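Local structure of 462aa long hypothetical selenium-binding protein (Sulfolobus tokodaii, 2ECE) at residues Gly413-Met418 with Phe439-Ser444; Ala46-Asn51 with Phe435-Gly440; Asn88-Ile93 with Leu169-Phe174. The protein is of unknown function but belongs to the selenium-binding protein family of beta-propellers and may bind selenium. All coordinates share one frame; numbering follows the deposited sequence.

In the fold
The chain folds into a beta-propeller of seven antiparallel sheets. Its C-terminal strand 443-449 joins the sheet of the N-terminal strands 27-33, 44-49 and 60-65, and so closes the ring. Contacts 1 and 2 lie at this closure, their centres about 11 Å apart. They share Phe439 and Gly440 and touch through Met418, which packs on Val48. Contact 1 holds the turn from strand 429-438 into the closing strand. Contact 2 packs the last sheet on the first. Contact 3 joins loops of the second and third sheets, its centre about 35 Å from that of contact 1 and about 31 Å from that of contact 2. Along the chain it falls inside the loop closed by contact 2, before contact 1.

Contact 1 of 3, residues Gly413-Met418 with Phe439-Ser444; sequences GLKGWM and FGEARS
Gly416 is held through both its backbone polar groups by the turn Phe439-Ala442. Gly416 N donates to Ala442 O at 2.8 Å. Gly416 O accepts from Phe439 N, also at 2.8 Å and nearly straight (162°), with the donor above the carbonyl plane. The turn is type II', with Gly440 at positive phi. A CB on Gly416 would run into Ala442 O, Ser444 N and Arg443 CA. Trp417 O accepts from Ser444 OG at 2.8 Å, while Ser444 N is buried without a partner.

Arg443 crosses Leu414, whose CB lies over one face of the guanidinium. Extended from CG to NE, the arginine chain brings NE to Leu414 O in a weak bond of 2.9 Å. A water in the guanidinium plane bridges NH2 to the same oxygen. NH1 pairs with Asp406 and NH2 with Asn407. A leucine in place of Arg443 would probably leave Asp406 without this charge partner, and Asn407 and Leu414 O without their bonds to it. At the exposed rim, Lys415 and Glu441 lie side by side, pointing the same way, in a salt bridge, NZ to OE2 3.4 Å. Backbone and side-chain bonds together thus probably fix the approach to the strand that closes the propeller.

Contact 2 of 3, residues Ala46-Asn51 with Phe435-Gly440; sequences AVVDVN and FFVDFG
Val48 and Val437 meet tip to tip, Val48 CG1 lying 3.9 Å from Val437 CG2. The same Val48 CG1 also sits at the edge of the Phe435 ring, 4.1 Å from its CZ. Here chi1 of Val48 (178°) sets CG1 opposite the backbone N, while CG2 turns to the Phe439 end of the contact. Phe435 crosses Val50, with Val50 CG2 3.7 Å from Phe435 CE2. At the other end Ala46 CB lies 3.9 Å from Phe439 CE1. The side chains that meet are apolar and buried; Asp49 O adds a polar atom at the Phe435 ring edge.

In the next shell, Val437 CG1 lies over one face of the Phe439 ring, toward its rim. An Asx turn follows the end of each strand. Asp49 OD1 accepts from Asn51 N at 3.1 Å, nearly straight (165°), and Asp49 OD2 is held by Thr56, Ser54 and Arg118. Asp438 OD1 takes Gly440 N at 2.8 Å from above the carboxylate plane.

The two strands run nearly antiparallel, at 159°, in different propeller blades. Strand 44-49 lies between 27-33 and 60-65, whereas 429-438 is an outermost strand of the last sheet and pairs with 417-423. Met418 packs on Val48 and Val437, and Ile60 on Val437 and Phe439.

Contact 3 of 3, residues Asn88-Ile93 with Leu169-Phe174; sequences NGKPNI and LDHYSF
With chi1 at -56°, the Tyr172 ring lies opposite its own carbonyl carbon, and its OH reaches Pro91. In Ile93 a chi1 of 54° places CG1 between N and the carbonyl carbon, and the extended chi2 carries CD1 on to His171. The contact joins loops of two adjacent blades of the beta-propeller. Residues 169-174 run from the end of strand 165-169 into the hairpin loop before strand 176-179. Residues 88-93 belong to the loop that precedes strand 97-101.

Ile93 CD1 makes a CH-pi contact over the face of the His171 ring, 4.0 Å from its centroid and 16° off the normal. Lys90 CD lies at the edge of the same ring, and His171 NE2 hydrogen-bonds to Gly146 O. Lys90 CD also lies against Tyr172 CE1 and OH, while Lys90 NZ hydrogen-bonds to Asp148 O. Ile93 CG2 packs against Tyr172 CE2 at 4.0 Å.

Asp170 OD2 accepts from Tyr172 N at 2.8 Å, an Asx turn, and also from Ser173 N at 3.0 Å, the two donors coming from opposite faces of the carboxylate. The disulfide Cys81-Cys145 ties the same two blades covalently. Tyr172 OH donates to Pro91 O at 2.8 Å, in the carbonyl plane and on a lone pair.

Contact 1 of 3, residues Gly413-Met418 with Phe439-Ser444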
loop_
_atom_site.group_PDB
_atom_site.type_symbol
_atom_site.label_atom_id
_atom_site.label_comp_id
_atom_site.label_asym_id
_atom_site.label_seq_id
_atom_site.Cartn_x
_atom_site.Cartn_y
_atom_site.Cartn_z
ATOM N N GLY A 413 -17.956 5.105 12.916
ATOM C CA GLY A 413 -17.138 6.224 12.480
ATOM C C GLY A 413 -15.645 6.057 12.702
ATOM O O GLY A 413 -15.139 6.305 13.798
ATOM N N LEU A 414 -14.937 5.650 11.653
ATOM C CA LEU A 414 -13.495 5.443 11.736
ATOM C C LEU A 414 -12.758 6.767 11.755
ATOM O O LEU A 414 -12.925 7.595 10.860
ATOM C CB LEU A 414 -13.009 4.603 10.551
ATOM C CG LEU A 414 -11.584 4.034 10.585
ATOM C CD1 LEU A 414 -11.554 2.754 9.785
ATOM C CD2 LEU A 414 -10.583 5.041 10.038
ATOM N N LYS A 415 -11.959 6.966 12.799
ATOM C CA LYS A 415 -11.163 8.176 12.943
ATOM C C LYS A 415 -9.702 7.753 12.857
ATOM O O LYS A 415 -9.286 6.767 13.478
ATOM C CB LYS A 415 -11.473 8.850 14.279
ATOM C CG LYS A 415 -12.900 9.400 14.332
ATOM C CD LYS A 415 -13.258 9.942 15.699
ATOM C CE LYS A 415 -14.711 10.404 15.723
ATOM N NZ LYS A 415 -15.119 10.854 17.087
ATOM N N GLY A 416 -8.925 8.504 12.085
ATOM C CA GLY A 416 -7.532 8.157 11.880
ATOM C C GLY A 416 -6.530 8.316 13.003
ATOM O O GLY A 416 -6.604 9.238 13.825
ATOM N N TRP A 417 -5.587 7.382 13.027
ATOM C CA TRP A 417 -4.490 7.394 13.978
ATOM C C TRP A 417 -3.268 6.788 13.315
ATOM O O TRP A 417 -3.353 6.217 12.220
ATOM C CB TRP A 417 -4.810 6.615 15.281
ATOM C CG TRP A 417 -5.490 5.249 15.170
ATOM C CD1 TRP A 417 -6.787 4.963 15.502
ATOM C CD2 TRP A 417 -4.894 3.992 14.790
ATOM N NE1 TRP A 417 -7.032 3.621 15.364
ATOM C CE2 TRP A 417 -5.892 2.998 14.930
ATOM C CE3 TRP A 417 -3.616 3.608 14.353
ATOM C CZ2 TRP A 417 -5.655 1.647 14.646
ATOM C CZ3 TRP A 417 -3.379 2.258 14.070
ATOM C CH2 TRP A 417 -4.396 1.296 14.220
ATOM N N MET A 418 -2.122 6.956 13.959
ATOM C CA MET A 418 -0.893 6.360 13.471
ATOM C C MET A 418 -0.180 5.834 14.693
ATOM O O MET A 418 0.088 6.569 15.646
ATOM C CB MET A 418 0.003 7.354 12.743
ATOM C CG MET A 418 1.322 6.697 12.344
ATOM S SD MET A 418 2.205 7.448 10.984
ATOM C CE MET A 418 2.581 9.003 11.695
ATOM N N PHE A 439 -5.471 11.779 14.274
ATOM C CA PHE A 439 -5.793 12.703 13.194
ATOM C C PHE A 439 -7.161 13.370 13.317
ATOM O O PHE A 439 -7.660 13.964 12.357
ATOM C CB PHE A 439 -5.658 11.969 11.857
ATOM C CG PHE A 439 -4.239 11.563 11.537
ATOM C CD1 PHE A 439 -3.325 12.497 11.054
ATOM C CD2 PHE A 439 -3.806 10.258 11.754
ATOM C CE1 PHE A 439 -2.003 12.139 10.794
ATOM C CE2 PHE A 439 -2.486 9.893 11.496
ATOM C CZ PHE A 439 -1.582 10.835 11.015
ATOM N N GLY A 440 -7.760 13.280 14.501
ATOM C CA GLY A 440 -9.058 13.904 14.724
ATOM C C GLY A 440 -10.188 13.227 13.976
ATOM O O GLY A 440 -10.469 12.057 14.215
ATOM N N GLU A 441 -10.840 13.953 13.074
ATOM C CA GLU A 441 -11.941 13.380 12.302
ATOM C C GLU A 441 -11.455 12.907 10.931
ATOM O O GLU A 441 -12.213 12.309 10.165
ATOM C CB GLU A 441 -13.062 14.411 12.120
ATOM C CG GLU A 441 -13.714 14.898 13.416
ATOM C CD GLU A 441 -14.467 13.803 14.156
ATOM O OE1 GLU A 441 -15.237 13.060 13.508
ATOM O OE2 GLU A 441 -14.300 13.691 15.389
ATOM N N ALA A 442 -10.194 13.190 10.620
ATOM C CA ALA A 442 -9.615 12.770 9.345
ATOM C C ALA A 442 -9.147 11.323 9.484
ATOM O O ALA A 442 -8.857 10.875 10.592
ATOM C CB ALA A 442 -8.435 13.670 8.979
ATOM N N ARG A 443 -9.080 10.598 8.367
ATOM C CA ARG A 443 -8.645 9.205 8.377
ATOM C C ARG A 443 -7.255 9.122 7.746
ATOM O O ARG A 443 -6.921 9.927 6.878
ATOM C CB ARG A 443 -9.641 8.332 7.604
ATOM C CG ARG A 443 -11.045 8.362 8.206
ATOM C CD ARG A 443 -12.050 7.538 7.415
ATOM N NE ARG A 443 -13.387 7.657 7.991
ATOM C CZ ARG A 443 -14.484 7.122 7.465
ATOM N NH1 ARG A 443 -14.412 6.420 6.345
ATOM N NH2 ARG A 443 -15.657 7.300 8.057
ATOM N N SER A 444 -6.452 8.149 8.175
ATOM C CA SER A 444 -5.089 8.015 7.660
ATOM C C SER A 444 -4.860 6.770 6.809
ATOM O O SER A 444 -5.427 5.710 7.073
ATOM C CB SER A 444 -4.100 8.040 8.829
ATOM O OG SER A 444 -4.473 7.103 9.833
HETATM O O HOH W 1 -15.706 9.019 10.367
#

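Contact 2 of 3, residues Ala46-Asn51 with Phe435-Gly440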
loop_
_atom_site.group_PDB
_atom_site.type_symbol
_atom_site.label_atom_id
_atom_site.label_comp_id
_atom_site.label_asym_id
_atom_site.label_seq_id
_atom_site.Cartn_x
_atom_site.Cartn_y
_atom_site.Cartn_z
ATOM N N ALA A 46 -0.237 14.813 5.652
ATOM C CA ALA A 46 0.220 15.274 6.951
ATOM C C ALA A 46 1.706 15.009 7.092
ATOM O O ALA A 46 2.201 13.970 6.651
ATOM C CB ALA A 46 -0.542 14.563 8.054
ATOM N N VAL A 47 2.414 15.962 7.692
ATOM C CA VAL A 47 3.844 15.815 7.916
ATOM C C VAL A 47 4.020 15.535 9.403
ATOM O O VAL A 47 3.760 16.400 10.237
ATOM C CB VAL A 47 4.616 17.097 7.545
ATOM C CG1 VAL A 47 6.105 16.878 7.755
ATOM C CG2 VAL A 47 4.338 17.471 6.093
ATOM N N VAL A 48 4.449 14.320 9.727
ATOM C CA VAL A 48 4.646 13.908 11.109
ATOM C C VAL A 48 6.124 13.816 11.485
ATOM O O VAL A 48 6.916 13.166 10.786
ATOM C CB VAL A 48 3.980 12.538 11.377
ATOM C CG1 VAL A 48 4.241 12.099 12.807
ATOM C CG2 VAL A 48 2.480 12.634 11.128
ATOM N N ASP A 49 6.480 14.484 12.585
ATOM C CA ASP A 49 7.852 14.481 13.088
ATOM C C ASP A 49 8.003 13.135 13.762
ATOM O O ASP A 49 7.313 12.811 14.737
ATOM C CB ASP A 49 8.089 15.594 14.115
ATOM C CG ASP A 49 9.567 15.780 14.436
ATOM O OD1 ASP A 49 10.307 14.768 14.464
ATOM O OD2 ASP A 49 9.986 16.940 14.661
ATOM N N VAL A 50 8.929 12.353 13.239
ATOM C CA VAL A 50 9.135 11.015 13.723
ATOM C C VAL A 50 10.491 10.735 14.394
ATOM O O VAL A 50 10.834 9.584 14.662
ATOM C CB VAL A 50 8.817 10.062 12.530
ATOM C CG1 VAL A 50 10.010 9.242 12.119
ATOM C CG2 VAL A 50 7.616 9.217 12.866
ATOM N N ASN A 51 11.224 11.805 14.700
ATOM C CA ASN A 51 12.540 11.751 15.356
ATOM C C ASN A 51 12.359 11.935 16.874
ATOM O O ASN A 51 11.958 13.005 17.322
ATOM C CB ASN A 51 13.414 12.891 14.821
ATOM C CG ASN A 51 14.852 12.826 15.312
ATOM O OD1 ASN A 51 15.140 12.332 16.407
ATOM N ND2 ASN A 51 15.764 13.354 14.502
ATOM N N PHE A 435 4.760 6.935 21.373
ATOM C CA PHE A 435 4.353 7.484 20.079
ATOM C C PHE A 435 2.877 7.309 19.725
ATOM O O PHE A 435 2.312 6.227 19.882
ATOM C CB PHE A 435 5.215 6.877 18.960
ATOM C CG PHE A 435 4.990 7.504 17.613
ATOM C CD1 PHE A 435 3.940 7.085 16.797
ATOM C CD2 PHE A 435 5.806 8.543 17.176
ATOM C CE1 PHE A 435 3.707 7.699 15.556
ATOM C CE2 PHE A 435 5.582 9.164 15.943
ATOM C CZ PHE A 435 4.531 8.741 15.132
ATOM N N PHE A 436 2.260 8.384 19.241
ATOM C CA PHE A 436 0.862 8.335 18.828
ATOM C C PHE A 436 0.411 9.607 18.140
ATOM O O PHE A 436 0.688 10.713 18.602
ATOM C CB PHE A 436 -0.067 8.072 20.020
ATOM C CG PHE A 436 -1.473 7.700 19.616
ATOM C CD1 PHE A 436 -2.510 8.630 19.666
ATOM C CD2 PHE A 436 -1.746 6.424 19.154
ATOM C CE1 PHE A 436 -3.797 8.284 19.257
ATOM C CE2 PHE A 436 -3.026 6.065 18.741
ATOM C CZ PHE A 436 -4.054 6.994 18.793
ATOM N N VAL A 437 -0.277 9.436 17.019
ATOM C CA VAL A 437 -0.821 10.558 16.287
ATOM C C VAL A 437 -2.304 10.270 16.131
ATOM O O VAL A 437 -2.700 9.186 15.685
ATOM C CB VAL A 437 -0.196 10.706 14.885
ATOM C CG1 VAL A 437 -0.755 11.944 14.200
ATOM C CG2 VAL A 437 1.317 10.795 14.997
ATOM N N ASP A 438 -3.112 11.233 16.544
ATOM C CA ASP A 438 -4.556 11.146 16.435
ATOM C C ASP A 438 -4.897 12.206 15.391
ATOM O O ASP A 438 -4.623 13.388 15.584
ATOM C CB ASP A 438 -5.189 11.451 17.798
ATOM C CG ASP A 438 -6.566 12.068 17.684
ATOM O OD1 ASP A 438 -7.323 11.699 16.760
ATOM O OD2 ASP A 438 -6.892 12.919 18.539
ATOM N N PHE A 439 -5.471 11.779 14.274
ATOM C CA PHE A 439 -5.793 12.703 13.194
ATOM C C PHE A 439 -7.161 13.370 13.317
ATOM O O PHE A 439 -7.660 13.964 12.357
ATOM C CB PHE A 439 -5.658 11.969 11.857
ATOM C CG PHE A 439 -4.239 11.563 11.537
ATOM C CD1 PHE A 439 -3.325 12.497 11.054
ATOM C CD2 PHE A 439 -3.806 10.258 11.754
ATOM C CE1 PHE A 439 -2.003 12.139 10.794
ATOM C CE2 PHE A 439 -2.486 9.893 11.496
ATOM C CZ PHE A 439 -1.582 10.835 11.015
ATOM N N GLY A 440 -7.760 13.280 14.501
ATOM C CA GLY A 440 -9.058 13.904 14.724
ATOM C C GLY A 440 -10.188 13.227 13.976
ATOM O O GLY A 440 -10.469 12.057 14.215
#

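Contact 3 of 3, residues Asn88-Ile93 with Leu169-Phe174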
loop_
_atom_site.group_PDB
_atom_site.type_symbol
_atom_site.label_atom_id
_atom_site.label_comp_id
_atom_site.label_asym_id
_atom_site.label_seq_id
_atom_site.Cartn_x
_atom_site.Cartn_y
_atom_site.Cartn_z
ATOM N N ASN A 88 19.631 1.638 -16.688
ATOM C CA ASN A 88 18.775 2.470 -17.522
ATOM C C ASN A 88 18.180 3.653 -16.762
ATOM O O ASN A 88 17.283 4.334 -17.265
ATOM C CB ASN A 88 17.651 1.618 -18.126
ATOM C CG ASN A 88 16.683 1.094 -17.079
ATOM O OD1 ASN A 88 17.067 0.822 -15.941
ATOM N ND2 ASN A 88 15.419 0.933 -17.469
ATOM N N GLY A 89 18.682 3.897 -15.555
ATOM C CA GLY A 89 18.178 5.005 -14.760
ATOM C C GLY A 89 18.423 6.345 -15.426
ATOM O O GLY A 89 19.539 6.631 -15.862
ATOM N N LYS A 90 17.386 7.172 -15.506
ATOM C CA LYS A 90 17.516 8.480 -16.139
ATOM C C LYS A 90 18.391 9.448 -15.358
ATOM O O LYS A 90 18.504 9.357 -14.134
ATOM C CB LYS A 90 16.143 9.100 -16.389
ATOM C CG LYS A 90 15.451 8.522 -17.607
ATOM C CD LYS A 90 14.337 9.437 -18.086
ATOM C CE LYS A 90 13.893 9.095 -19.504
ATOM N NZ LYS A 90 13.258 7.757 -19.618
ATOM N N PRO A 91 19.017 10.400 -16.067
ATOM C CA PRO A 91 19.897 11.396 -15.461
ATOM C C PRO A 91 19.221 12.608 -14.829
ATOM O O PRO A 91 18.155 13.055 -15.258
ATOM C CB PRO A 91 20.791 11.793 -16.626
ATOM C CG PRO A 91 19.803 11.843 -17.748
ATOM C CD PRO A 91 18.998 10.558 -17.536
ATOM N N ASN A 92 19.876 13.122 -13.798
ATOM C CA ASN A 92 19.438 14.304 -13.070
ATOM C C ASN A 92 18.067 14.286 -12.411
ATOM O O ASN A 92 17.384 15.309 -12.379
ATOM C CB ASN A 92 19.549 15.535 -13.975
ATOM C CG ASN A 92 20.949 15.723 -14.523
ATOM O OD1 ASN A 92 21.930 15.643 -13.781
ATOM N ND2 ASN A 92 21.052 15.975 -15.824
ATOM N N ILE A 93 17.642 13.135 -11.902
ATOM C CA ILE A 93 16.372 13.089 -11.193
ATOM C C ILE A 93 16.756 12.878 -9.736
ATOM O O ILE A 93 17.762 12.239 -9.446
ATOM C CB ILE A 93 15.443 11.945 -11.678
ATOM C CG1 ILE A 93 16.164 10.599 -11.630
ATOM C CG2 ILE A 93 14.938 12.257 -13.075
ATOM C CD1 ILE A 93 15.273 9.424 -12.018
ATOM N N LEU A 169 3.979 8.554 -16.123
ATOM C CA LEU A 169 4.134 10.005 -16.080
ATOM C C LEU A 169 5.588 10.279 -16.414
ATOM O O LEU A 169 6.483 9.540 -15.986
ATOM C CB LEU A 169 3.877 10.576 -14.686
ATOM C CG LEU A 169 2.532 10.583 -13.972
ATOM C CD1 LEU A 169 2.692 11.486 -12.741
ATOM C CD2 LEU A 169 1.423 11.101 -14.872
ATOM N N ASP A 170 5.820 11.351 -17.161
ATOM C CA ASP A 170 7.165 11.734 -17.552
ATOM C C ASP A 170 7.974 12.177 -16.328
ATOM O O ASP A 170 7.477 12.943 -15.501
ATOM C CB ASP A 170 7.082 12.877 -18.553
ATOM C CG ASP A 170 8.414 13.208 -19.148
ATOM O OD1 ASP A 170 8.760 12.611 -20.191
ATOM O OD2 ASP A 170 9.121 14.053 -18.561
ATOM N N HIS A 171 9.216 11.705 -16.226
ATOM C CA HIS A 171 10.095 12.044 -15.100
ATOM C C HIS A 171 10.412 13.530 -14.960
ATOM O O HIS A 171 10.745 13.996 -13.866
ATOM C CB HIS A 171 11.436 11.315 -15.218
ATOM C CG HIS A 171 11.533 10.070 -14.394
ATOM N ND1 HIS A 171 11.155 10.021 -13.070
ATOM C CD2 HIS A 171 12.020 8.843 -14.694
ATOM C CE1 HIS A 171 11.404 8.814 -12.589
ATOM N NE2 HIS A 171 11.929 8.081 -13.554
ATOM N N TYR A 172 10.319 14.270 -16.060
ATOM C CA TYR A 172 10.658 15.688 -16.038
ATOM C C TYR A 172 9.494 16.663 -15.985
ATOM O O TYR A 172 9.517 17.612 -15.203
ATOM C CB TYR A 172 11.556 16.002 -17.235
ATOM C CG TYR A 172 12.788 15.132 -17.265
ATOM C CD1 TYR A 172 12.900 14.072 -18.163
ATOM C CD2 TYR A 172 13.826 15.339 -16.356
ATOM C CE1 TYR A 172 14.020 13.238 -18.158
ATOM C CE2 TYR A 172 14.945 14.511 -16.337
ATOM C CZ TYR A 172 15.038 13.464 -17.240
ATOM O OH TYR A 172 16.152 12.655 -17.225
ATOM N N SER A 173 8.470 16.429 -16.799
ATOM C CA SER A 173 7.318 17.320 -16.824
ATOM C C SER A 173 6.225 16.846 -15.880
ATOM O O SER A 173 5.360 17.626 -15.478
ATOM C CB SER A 173 6.758 17.407 -18.241
ATOM O OG SER A 173 6.272 16.145 -18.665
ATOM N N PHE A 174 6.279 15.563 -15.530
ATOM C CA PHE A 174 5.287 14.954 -14.653
ATOM C C PHE A 174 3.951 14.864 -15.379
ATOM O O PHE A 174 2.919 14.618 -14.761
ATOM C CB PHE A 174 5.115 15.768 -13.366
ATOM C CG PHE A 174 6.352 15.827 -12.516
ATOM C CD1 PHE A 174 6.879 17.049 -12.118
ATOM C CD2 PHE A 174 7.001 14.660 -12.126
ATOM C CE1 PHE A 174 8.037 17.107 -11.345
ATOM C CE2 PHE A 174 8.157 14.707 -11.354
ATOM C CZ PHE A 174 8.676 15.931 -10.964
#